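Mandelate racemase/muconate lactonizing protein (Alicyclobacillus acidocaldarius LAA1, PDB 3QLD) belongs to the enolase superfamily, pairing an N-terminal capping domain with a C-terminal barrel domain of the mandelate racemase and muconate lactonizing type. Local coordinates at residues L33-D38 with E43-C48. Numbering follows the deposited sequence.
Sequences LVQLVD and EGWSEC
One face of the Trp45 indole is covered by Gln35, whose CB stands 3.9 Å from the centroid of the six-membered ring, almost on its normal, in a CH-pi contact. With CG anti to the backbone N (chi1 166°) and the chain extended beyond it, Gln35 runs alongside the ring. At the ring's edge Leu33 CD1 approaches Trp45 CZ3 at 4.0 Å; the His9 ring also meets the indole, their planes about 10° apart. The indole's polar corner is fixed by Glu43: Trp45 NE1 donates to the anti lone pair of Glu43 OE1 at 3.1 Å, while Gln35 NE2 reaches the same oxygen from above the carboxylate plane, also at 3.1 Å; Gln35 OE1 is hydrogen-bonded to His9 NE2. Arg362 adds a salt bridge to Glu43 OE1, probably favouring an ionised carboxylate. Leu33, Gln35, Glu43, Trp45 and Glu47 share one face of the antiparallel hairpin of strands 25-38 and 43-48 in the N-terminal capping domain; residues paired across such strands point to the same face, which brings Gln35 over Trp45. Between residues 33-38 and 43-48 two hydrogen-bonded pairs, Val34 with Ser46 and Leu36 with Gly44, tie the backbone, the shortest of their four bonds running from Leu36 N to Gly44 O (2.7 Å). On the reverse face, Val34 CB packs 3.4 Å from Ser46 OG, a hydroxyl that bonds to Ala110 O, and Leu36 meets Ala114 and Val115 of helix 105-123.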
loop_
_atom_site.group_PDB
_atom_site.type_symbol
_atom_site.label_atom_id
_atom_site.label_comp_id
_atom_site.label_asym_id
_atom_site.label_seq_id
_atom_site.Cartn_x
_atom_site.Cartn_y
_atom_site.Cartn_z
ATOM N N LEU A 33 -18.994 1.105 -8.805
ATOM C CA LEU A 33 -18.896 0.930 -10.285
ATOM C C LEU A 33 -18.481 2.159 -11.014
ATOM O O LEU A 33 -18.912 3.284 -10.674
ATOM C CB LEU A 33 -20.218 0.397 -10.843
ATOM C CG LEU A 33 -20.783 -0.882 -10.202
ATOM C CD1 LEU A 33 -22.123 -1.256 -10.914
ATOM C CD2 LEU A 33 -19.805 -2.013 -10.416
ATOM N N VAL A 34 -17.633 1.972 -12.025
ATOM C CA VAL A 34 -17.149 3.056 -12.847
ATOM C C VAL A 34 -17.888 2.958 -14.167
ATOM O O VAL A 34 -17.975 1.871 -14.761
ATOM C CB VAL A 34 -15.666 2.925 -13.075
ATOM C CG1 VAL A 34 -15.165 3.990 -13.992
ATOM C CG2 VAL A 34 -14.909 3.030 -11.689
ATOM N N GLN A 35 -18.464 4.084 -14.569
ATOM C CA GLN A 35 -19.184 4.143 -15.874
ATOM C C GLN A 35 -18.591 5.230 -16.702
ATOM O O GLN A 35 -18.513 6.395 -16.259
ATOM C CB GLN A 35 -20.695 4.323 -15.643
ATOM C CG GLN A 35 -21.493 4.756 -16.952
ATOM C CD GLN A 35 -22.964 5.064 -16.615
ATOM O OE1 GLN A 35 -23.245 5.514 -15.513
ATOM N NE2 GLN A 35 -23.922 4.768 -17.566
ATOM N N LEU A 36 -18.152 4.882 -17.920
ATOM C CA LEU A 36 -17.610 5.881 -18.867
ATOM C C LEU A 36 -18.570 5.974 -20.080
ATOM O O LEU A 36 -19.145 4.976 -20.477
ATOM C CB LEU A 36 -16.216 5.496 -19.375
ATOM C CG LEU A 36 -15.169 5.314 -18.264
ATOM C CD1 LEU A 36 -13.932 4.590 -18.894
ATOM C CD2 LEU A 36 -14.780 6.721 -17.714
ATOM N N VAL A 37 -18.746 7.175 -20.580
ATOM C CA VAL A 37 -19.656 7.419 -21.732
ATOM C C VAL A 37 -19.008 8.341 -22.711
ATOM O O VAL A 37 -18.486 9.434 -22.360
ATOM C CB VAL A 37 -20.903 8.118 -21.297
ATOM C CG1 VAL A 37 -21.929 8.073 -22.449
ATOM C CG2 VAL A 37 -21.487 7.455 -20.034
ATOM N N ASP A 38 -19.103 7.950 -23.974
ATOM C CA ASP A 38 -18.514 8.780 -24.987
ATOM C C ASP A 38 -19.612 9.602 -25.704
ATOM O O ASP A 38 -20.810 9.499 -25.371
ATOM C CB ASP A 38 -17.620 7.937 -25.909
ATOM C CG ASP A 38 -18.397 7.133 -26.922
ATOM O OD1 ASP A 38 -17.781 6.236 -27.554
ATOM O OD2 ASP A 38 -19.609 7.394 -27.083
ATOM N N GLU A 43 -20.608 3.061 -24.003
ATOM C CA GLU A 43 -20.300 3.010 -22.551
ATOM C C GLU A 43 -19.324 1.925 -22.181
ATOM O O GLU A 43 -19.390 0.828 -22.707
ATOM C CB GLU A 43 -21.552 2.746 -21.737
ATOM C CG GLU A 43 -22.462 3.928 -21.832
ATOM C CD GLU A 43 -23.659 3.855 -20.957
ATOM O OE1 GLU A 43 -23.775 2.951 -20.110
ATOM O OE2 GLU A 43 -24.541 4.733 -21.152
ATOM N N GLY A 44 -18.463 2.210 -21.195
ATOM C CA GLY A 44 -17.761 1.134 -20.525
ATOM C C GLY A 44 -18.047 1.133 -19.014
ATOM O O GLY A 44 -18.243 2.201 -18.433
ATOM N N TRP A 45 -18.144 -0.057 -18.408
ATOM C CA TRP A 45 -18.281 -0.241 -16.946
ATOM C C TRP A 45 -17.159 -1.094 -16.351
ATOM O O TRP A 45 -16.586 -1.955 -17.054
ATOM C CB TRP A 45 -19.592 -0.963 -16.600
ATOM C CG TRP A 45 -20.813 -0.137 -16.960
ATOM C CD1 TRP A 45 -21.232 0.208 -18.217
ATOM C CD2 TRP A 45 -21.750 0.433 -16.048
ATOM N NE1 TRP A 45 -22.372 0.978 -18.138
ATOM C CE2 TRP A 45 -22.716 1.134 -16.822
ATOM C CE3 TRP A 45 -21.858 0.450 -14.639
ATOM C CZ2 TRP A 45 -23.805 1.806 -16.244
ATOM C CZ3 TRP A 45 -22.950 1.115 -14.067
ATOM C CH2 TRP A 45 -23.912 1.780 -14.868
ATOM N N SER A 46 -16.904 -0.919 -15.050
ATOM C CA SER A 46 -15.987 -1.804 -14.302
ATOM C C SER A 46 -16.319 -1.704 -12.852
ATOM O O SER A 46 -17.113 -0.840 -12.465
ATOM C CB SER A 46 -14.553 -1.348 -14.453
ATOM O OG SER A 46 -14.397 -0.086 -13.840
ATOM N N GLU A 47 -15.696 -2.580 -12.046
ATOM C CA GLU A 47 -15.998 -2.571 -10.608
ATOM C C GLU A 47 -14.712 -2.358 -9.876
ATOM O O GLU A 47 -13.710 -3.011 -10.199
ATOM C CB GLU A 47 -16.620 -3.881 -10.141
ATOM C CG GLU A 47 -16.863 -3.938 -8.644
ATOM C CD GLU A 47 -17.687 -5.172 -8.255
ATOM O OE1 GLU A 47 -18.290 -5.787 -9.147
ATOM O OE2 GLU A 47 -17.747 -5.550 -7.073
ATOM N N CYS A 48 -14.687 -1.396 -8.948
ATOM C CA CYS A 48 -13.515 -1.326 -8.012
ATOM C C CYS A 48 -13.708 -2.389 -6.897
ATOM O O CYS A 48 -14.730 -2.352 -6.227
ATOM C CB CYS A 48 -13.399 0.108 -7.475
ATOM S SG CYS A 48 -11.985 0.207 -6.289
HETATM O O HOH W 1 -26.858 5.257 -18.834
#